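Local coordinates for protein diol-dehydratase (Roseburia inulinivorans, PDB 5I2A) that dehydrates 1,2-propanediol as a B12-independent diol dehydratase of the glycyl radical enzyme family, at residues Pro27-Ala32 and Arg83-Tyr88; Leu393-Ala398 and Lys768-Phe773; Asp602-Val607 and Asn625-Val630. One frame throughout, in Å; residues are numbered along the deposited sequence. Where two conformers were deposited one is given.

Interaction 1: Pro27-Ala32 and Arg83-Tyr88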
# COMPACT_ATOMS: atom_id res chain seq x y z
N PRO A 27 -3.28 -36.37 13.32
CA PRO A 27 -2.93 -35.27 12.42
C PRO A 27 -1.50 -34.80 12.65
O PRO A 27 -1.04 -34.77 13.80
CB PRO A 27 -3.93 -34.17 12.79
CG PRO A 27 -5.11 -34.92 13.34
CD PRO A 27 -4.49 -36.07 14.10
N GLU A 28 -0.80 -34.48 11.58
CA GLU A 28 0.60 -34.07 11.67
C GLU A 28 0.86 -32.73 10.98
O GLU A 28 0.37 -32.50 9.89
CB GLU A 28 1.52 -35.14 11.06
CG GLU A 28 2.98 -34.71 10.96
CD GLU A 28 3.90 -35.83 10.45
OE1 GLU A 28 3.38 -36.85 9.97
OE2 GLU A 28 5.14 -35.68 10.54
N ILE A 29 1.66 -31.89 11.61
CA ILE A 29 2.14 -30.63 11.02
C ILE A 29 3.33 -30.87 10.08
O ILE A 29 4.31 -31.53 10.46
CB ILE A 29 2.55 -29.64 12.13
CG1 ILE A 29 1.34 -29.26 12.98
CG2 ILE A 29 3.23 -28.39 11.55
CD1 ILE A 29 1.70 -28.66 14.33
N GLU A 30 3.24 -30.35 8.86
CA GLU A 30 4.31 -30.49 7.87
C GLU A 30 4.94 -29.14 7.48
O GLU A 30 4.27 -28.10 7.50
CB GLU A 30 3.80 -31.24 6.64
CG GLU A 30 3.34 -32.65 7.02
CD GLU A 30 2.85 -33.52 5.88
OE1 GLU A 30 2.83 -33.10 4.69
OE2 GLU A 30 2.46 -34.66 6.19
N ALA A 31 6.22 -29.17 7.12
CA ALA A 31 7.02 -27.96 6.95
C ALA A 31 7.19 -27.51 5.51
O ALA A 31 7.70 -26.43 5.27
CB ALA A 31 8.39 -28.17 7.58
N ALA A 32 6.78 -28.34 4.55
CA ALA A 32 7.08 -28.06 3.15
C ALA A 32 6.54 -26.70 2.65
O ALA A 32 7.24 -25.99 1.95
CB ALA A 32 6.55 -29.17 2.27
N ARG A 83 -5.25 -35.78 7.18
CA ARG A 83 -5.75 -34.85 8.21
C ARG A 83 -4.63 -34.00 8.81
O ARG A 83 -4.78 -33.44 9.89
CB ARG A 83 -6.50 -35.59 9.31
CG ARG A 83 -7.75 -36.30 8.79
CD ARG A 83 -8.51 -37.01 9.90
NE ARG A 83 -9.14 -36.09 10.83
CZ ARG A 83 -8.86 -36.04 12.13
NH1 ARG A 83 -7.96 -36.86 12.67
NH2 ARG A 83 -9.51 -35.17 12.90
N GLY A 84 -3.51 -33.90 8.10
CA GLY A 84 -2.40 -33.10 8.55
C GLY A 84 -2.60 -31.65 8.14
O GLY A 84 -3.64 -31.31 7.56
N CYS A 85 -1.63 -30.80 8.45
CA CYS A 85 -1.69 -29.43 7.95
C CYS A 85 -0.31 -28.91 7.58
O CYS A 85 0.71 -29.33 8.13
CB CYS A 85 -2.34 -28.50 8.98
SG CYS A 85 -1.34 -28.22 10.47
N GLN A 86 -0.30 -28.01 6.60
CA GLN A 86 0.86 -27.16 6.35
C GLN A 86 0.82 -25.99 7.32
O GLN A 86 -0.11 -25.89 8.12
CB GLN A 86 0.86 -26.66 4.91
CG GLN A 86 0.96 -27.77 3.85
CD GLN A 86 2.30 -28.50 3.86
OE1 GLN A 86 3.28 -28.01 4.43
NE2 GLN A 86 2.35 -29.67 3.23
N THR A 87 1.82 -25.11 7.25
CA THR A 87 1.86 -23.91 8.08
C THR A 87 1.92 -22.65 7.21
O THR A 87 2.22 -22.71 6.03
CB THR A 87 3.07 -23.90 9.05
OG1 THR A 87 4.29 -23.83 8.31
CG2 THR A 87 3.07 -25.17 9.92
N TYR A 88 1.58 -21.52 7.82
CA TYR A 88 1.33 -20.29 7.08
C TYR A 88 2.03 -19.12 7.79
O TYR A 88 1.39 -18.25 8.39
CB TYR A 88 -0.20 -20.06 6.93
CG TYR A 88 -0.86 -21.18 6.15
CD1 TYR A 88 -1.05 -22.44 6.72
CD2 TYR A 88 -1.27 -21.01 4.82
CE1 TYR A 88 -1.61 -23.48 6.01
CE2 TYR A 88 -1.85 -22.04 4.10
CZ TYR A 88 -2.01 -23.29 4.71
OH TYR A 88 -2.56 -24.34 4.04
O HOH W 1 4.58 -25.62 6.28
O HOH W 2 4.23 -31.99 2.86

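Interaction 2: Leu393-Ala398 and Lys768-Phe773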
# COMPACT_ATOMS: atom_id res chain seq x y z
N LEU A 393 -37.71 -33.67 0.58
CA LEU A 393 -36.35 -33.28 0.92
C LEU A 393 -36.29 -32.95 2.41
O LEU A 393 -35.34 -33.34 3.09
CB LEU A 393 -35.86 -32.09 0.07
CG LEU A 393 -34.38 -31.72 0.27
CD1 LEU A 393 -33.45 -32.83 -0.22
CD2 LEU A 393 -34.05 -30.38 -0.41
N LEU A 394 -37.31 -32.26 2.92
CA LEU A 394 -37.36 -31.92 4.34
C LEU A 394 -37.39 -33.17 5.21
O LEU A 394 -36.71 -33.23 6.24
CB LEU A 394 -38.57 -31.04 4.67
CG LEU A 394 -38.59 -29.62 4.08
CD1 LEU A 394 -39.81 -28.86 4.56
CD2 LEU A 394 -37.31 -28.84 4.39
N MET A 395 -38.18 -34.16 4.80
CA MET A 395 -38.26 -35.40 5.56
C MET A 395 -36.93 -36.17 5.50
O MET A 395 -36.50 -36.74 6.50
CB MET A 395 -39.42 -36.27 5.06
CG MET A 395 -40.78 -35.68 5.41
SD MET A 395 -41.16 -35.81 7.19
CE MET A 395 -41.52 -37.56 7.31
N ARG A 396 -36.28 -36.17 4.35
CA ARG A 396 -34.98 -36.81 4.22
C ARG A 396 -33.93 -36.12 5.10
O ARG A 396 -33.06 -36.76 5.68
CB ARG A 396 -34.53 -36.81 2.76
CG ARG A 396 -33.25 -37.52 2.53
CD ARG A 396 -33.45 -39.03 2.49
NE ARG A 396 -32.20 -39.72 2.20
CZ ARG A 396 -31.37 -40.17 3.13
NH1 ARG A 396 -31.66 -40.00 4.42
NH2 ARG A 396 -30.24 -40.79 2.78
N ALA A 397 -34.01 -34.79 5.18
CA ALA A 397 -33.12 -34.03 6.06
C ALA A 397 -33.37 -34.43 7.52
O ALA A 397 -32.43 -34.66 8.28
CB ALA A 397 -33.33 -32.53 5.87
N ALA A 398 -34.64 -34.52 7.88
CA ALA A 398 -35.03 -34.88 9.24
C ALA A 398 -34.52 -36.28 9.60
O ALA A 398 -34.07 -36.51 10.71
CB ALA A 398 -36.55 -34.79 9.40
N LYS A 768 -44.31 -39.84 12.30
CA LYS A 768 -44.96 -38.78 13.07
C LYS A 768 -43.94 -37.95 13.86
O LYS A 768 -44.14 -36.76 14.06
CB LYS A 768 -46.02 -39.36 14.01
N GLY A 769 -42.85 -38.58 14.30
CA GLY A 769 -41.78 -37.86 14.99
C GLY A 769 -41.11 -36.87 14.05
O GLY A 769 -40.89 -35.71 14.40
N LEU A 770 -40.82 -37.34 12.84
CA LEU A 770 -40.17 -36.52 11.83
C LEU A 770 -41.07 -35.34 11.44
O LEU A 770 -40.59 -34.23 11.24
CB LEU A 770 -39.82 -37.36 10.59
CG LEU A 770 -38.80 -38.48 10.77
CD1 LEU A 770 -38.55 -39.21 9.45
CD2 LEU A 770 -37.46 -38.00 11.37
N GLU A 771 -42.37 -35.59 11.39
CA GLU A 771 -43.31 -34.56 10.99
C GLU A 771 -43.46 -33.50 12.06
O GLU A 771 -43.54 -32.32 11.75
CB GLU A 771 -44.67 -35.17 10.63
CG GLU A 771 -44.73 -35.63 9.17
CD GLU A 771 -45.93 -36.49 8.85
OE1 GLU A 771 -46.91 -36.49 9.63
OE2 GLU A 771 -45.90 -37.17 7.79
N SER A 772 -43.48 -33.88 13.33
CA SER A 772 -43.58 -32.85 14.36
C SER A 772 -42.24 -32.10 14.52
O SER A 772 -42.24 -30.93 14.89
CB SER A 772 -44.03 -33.44 15.70
OG SER A 772 -43.37 -34.64 15.97
N PHE A 773 -41.13 -32.77 14.21
CA PHE A 773 -39.82 -32.12 14.12
C PHE A 773 -39.87 -30.97 13.09
O PHE A 773 -39.54 -29.83 13.42
CB PHE A 773 -38.75 -33.14 13.74
CG PHE A 773 -37.39 -32.56 13.42
CD1 PHE A 773 -36.53 -32.16 14.43
CD2 PHE A 773 -36.96 -32.46 12.11
CE1 PHE A 773 -35.27 -31.66 14.13
CE2 PHE A 773 -35.70 -31.96 11.80
CZ PHE A 773 -34.85 -31.56 12.82

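Interaction 3: Asp602-Val607 and Asn625-Val630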
# COMPACT_ATOMS: atom_id res chain seq x y z
N ASP A 602 -5.74 -14.13 39.43
CA ASP A 602 -6.05 -12.71 39.25
C ASP A 602 -5.60 -11.89 40.46
O ASP A 602 -4.89 -10.90 40.33
CB ASP A 602 -7.55 -12.50 39.03
CG ASP A 602 -8.01 -12.85 37.63
OD1 ASP A 602 -7.18 -13.01 36.72
OD2 ASP A 602 -9.24 -12.95 37.44
N ILE A 603 -6.05 -12.31 41.64
CA ILE A 603 -5.71 -11.61 42.87
C ILE A 603 -4.21 -11.67 43.16
O ILE A 603 -3.62 -10.70 43.62
CB ILE A 603 -6.53 -12.18 44.03
CG1 ILE A 603 -8.00 -11.86 43.80
CG2 ILE A 603 -6.07 -11.59 45.35
CD1 ILE A 603 -8.94 -12.59 44.71
N ALA A 604 -3.59 -12.81 42.85
CA ALA A 604 -2.15 -12.96 42.99
C ALA A 604 -1.44 -11.92 42.14
O ALA A 604 -0.50 -11.27 42.60
CB ALA A 604 -1.70 -14.35 42.61
N MET A 605 -1.89 -11.76 40.89
CA MET A 605 -1.27 -10.80 39.98
C MET A 605 -1.52 -9.37 40.44
O MET A 605 -0.64 -8.52 40.35
CB MET A 605 -1.79 -10.99 38.55
CG MET A 605 -1.38 -12.31 37.94
SD MET A 605 0.39 -12.49 37.68
CE MET A 605 0.63 -11.40 36.27
N GLN A 606 -2.72 -9.11 40.95
CA GLN A 606 -3.05 -7.78 41.45
C GLN A 606 -2.17 -7.41 42.65
O GLN A 606 -1.68 -6.28 42.73
CB GLN A 606 -4.51 -7.70 41.85
CG GLN A 606 -4.87 -6.35 42.44
CD GLN A 606 -6.36 -6.17 42.61
OE1 GLN A 606 -7.15 -7.04 42.26
NE2 GLN A 606 -6.75 -5.02 43.15
N VAL A 607 -1.98 -8.35 43.57
CA VAL A 607 -1.13 -8.13 44.74
C VAL A 607 0.32 -7.86 44.32
O VAL A 607 0.95 -6.93 44.82
CB VAL A 607 -1.20 -9.34 45.70
CG1 VAL A 607 0.03 -9.40 46.60
CG2 VAL A 607 -2.48 -9.29 46.51
N ASN A 625 1.17 -17.26 49.31
CA ASN A 625 0.21 -17.29 50.41
C ASN A 625 -1.05 -16.53 50.05
O ASN A 625 -2.07 -16.71 50.68
CB ASN A 625 0.81 -16.73 51.70
CG ASN A 625 1.98 -17.55 52.21
OD1 ASN A 625 1.91 -18.78 52.25
ND2 ASN A 625 3.04 -16.88 52.62
N THR A 626 -0.98 -15.72 49.00
CA THR A 626 -2.17 -15.05 48.52
C THR A 626 -3.00 -16.08 47.76
O THR A 626 -4.20 -16.18 47.95
CB THR A 626 -1.84 -13.87 47.62
OG1 THR A 626 -1.10 -12.90 48.36
CG2 THR A 626 -3.12 -13.23 47.11
N ILE A 627 -2.32 -16.87 46.93
CA ILE A 627 -2.95 -17.94 46.16
C ILE A 627 -3.65 -18.95 47.06
O ILE A 627 -4.86 -19.15 46.94
CB ILE A 627 -1.91 -18.67 45.30
CG1 ILE A 627 -1.49 -17.77 44.14
CG2 ILE A 627 -2.45 -20.00 44.81
CD1 ILE A 627 -0.33 -18.32 43.38
N ARG A 628 -2.90 -19.56 47.97
CA ARG A 628 -3.43 -20.63 48.81
C ARG A 628 -4.58 -20.07 49.64
O ARG A 628 -5.58 -20.75 49.88
CB ARG A 628 -2.33 -21.23 49.70
CG ARG A 628 -2.75 -22.50 50.45
CD ARG A 628 -2.10 -22.59 51.83
NE ARG A 628 -2.25 -21.35 52.58
CZ ARG A 628 -2.85 -21.26 53.76
NH1 ARG A 628 -3.38 -22.34 54.32
NH2 ARG A 628 -2.94 -20.09 54.36
N GLN A 629 -4.45 -18.80 50.03
CA GLN A 629 -5.49 -18.09 50.75
C GLN A 629 -6.81 -17.98 49.99
O GLN A 629 -7.88 -18.31 50.51
CB GLN A 629 -4.98 -16.70 51.10
CG GLN A 629 -5.96 -15.75 51.73
CD GLN A 629 -5.30 -14.43 52.06
OE1 GLN A 629 -4.23 -14.39 52.67
NE2 GLN A 629 -5.93 -13.33 51.64
N VAL A 630 -6.75 -17.47 48.75
CA VAL A 630 -7.93 -17.36 47.91
C VAL A 630 -8.59 -18.73 47.74
O VAL A 630 -9.79 -18.88 47.91
CB VAL A 630 -7.59 -16.79 46.52
CG1 VAL A 630 -8.83 -16.80 45.62
CG2 VAL A 630 -7.02 -15.39 46.65

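Interaction 1: Pro27-Ala32 and Arg83-Tyr88
Ile29 and Cys85 meet as a single parallel beta bridge between two loop segments whose directions roughly agree. Two backbone hydrogen bonds define it. Cys85 N donates to Glu28 O at 3.0 Å, from a position tilted out of the carbonyl plane, and Cys85 O receives Glu30 N at 2.8 Å, the straighter of the two at an N-H...O angle of 165°. Beyond Glu30 the backbones are joined through water: one molecule donates to Glu30 O and accepts from Thr87 N, taking the place a direct bond would have had.

Apolar contacts flank the bridge. Ile29 divides its branches between two partners, CG1 lying 3.8 Å from Cys85 SG and CG2 3.6 Å from Thr87 CG2, where the side chains run nearly perpendicular. At the start of the pairing, Pro27 CB presses to 3.1 Å from Arg83 O.

The polar side chains Glu30 and Gln86 pass each other at a slant, carboxylate and amide planes 79° apart, and a second water links them: it donates to Glu30 OE1 at 2.6 Å and accepts from Gln86 NE2 at 3.0 Å. A bend at chi2 (-67°) folds the Gln86 chain back, bringing its amide to Glu30 although its CB points away from Pro27-Ala32. What fixes these groups lies in the second shell. Glu30 OE1 and OE2 also accept the backbone N-H groups of Ile80 and Ala81, while Gln86 OE1 accepts from Arg33 N and NE2 donates to Thr78 O, so the amide is held at both ends.

Most of the contact is buried. Ile29 and Thr87 rest on Leu96 of helix 94-97, Ala31 packs on helix 115-125, and the Gln86-Arg33 bond ties Arg83-Tyr88 to the first turn of helix 32-43.

Interaction 2: Leu393-Ala398 and Lys768-Phe773
Met395 bends over Leu770 and reaches Glu771, its side chain slanting across both. The local axes of Leu393-Ala398 and Lys768-Phe773, on helices 391-402 and 766-781, cross at 107° and come within 9.6 Å, confining contact to a small patch. Successive turns at chi2 (-71°) and chi3 curl the thioether, setting CE 3.7 Å from Leu770 CB; SD lies 4.1 Å from Glu771 CG, the aliphatic part of that acid. Leu770 points toward the facing helix and spreads its methyls between two neighbours, CD1 beside Met395 CE and CD2 3.9 Å from Ala398 CB. The small Ala398 also meets Phe773: CB approaches ring atom CD2 obliquely, to 3.6 Å. CG of Phe773 lies anti to the backbone N (chi1 172°), which carries the ring to Ala398; the same ring stacks edge-to-face with Phe790.

An alanine in place of Met395 would remove CE and SD, and would probably deprive Leu770 CB and Glu771 CG of their cover and open a gap at the partly exposed margin of the crossing.

No hydrogen bond spans the segments; this junction of PFL-like and glycine-radical sequence regions rests here on apolar packing, and a long, weak Glu771-Lys391 ion pair adds little direction.

Interaction 3: Asp602-Val607 and Asn625-Val630
An alpha-alpha hairpin brings Thr626 against Ile603 and Val607: helices 597-613 and 620-632, consecutive in the chain and joined by a short loop, pack side by side. Their local axes lie at 147° between N-to-C directions and approach to 8.9 Å, with Ala604 and Thr626 nearest at the backbone, CA to CA 5.9 Å. Thr626 CG2 is the central contact atom, 3.8 Å from Ile603 CG2 and 4.0 Å from Val607 CG2, so one methyl touches side chains from successive turns. The first torsion (chi1 -62°) explains this division of labour: CG2 is anti to the backbone N and faces the apolar pair, while OG1, beside that N, hydrogen-bonds Val622 O one turn earlier in its own helix.

On one flank of this centre Ala604 CB meets Ile627 CG1 at 3.8 Å. A turn farther along the second helix, Val630 CG2 lies 3.9 Å from Ile603 CD1, the two side chains slanting across each other; Val630 also packs on Thr599 and Ala600.

Each helix contributes residues at i, i+1 and i+4, namely Ile603, Ala604 and Val607 against Thr626, Ile627 and Val630, the spacing that forms one apolar stripe per helix in a near-antiparallel helical hairpin.

How the interactions relate
Interaction 1 is the most buried and the only one with hydrogen bonds across its segments; loops are paired through backbone and water, and the polar ends of Glu30 and Gln86 find backbone partners. Interactions 2 and 3 join helix to helix through apolar side chains and the aliphatic parts of polar ones, but differ in topology. Interaction 2 is a steep crossing of helices distant in sequence, mostly buried, whereas interaction 3 unites chain neighbours in a nearly antiparallel, partly exposed peripheral hairpin. No secondary-structure element is shared. Nearest atoms are about 23 Å apart between interactions 1 and 2, about 28 Å between 1 and 3 and about 40 Å between 2 and 3, so none touches another.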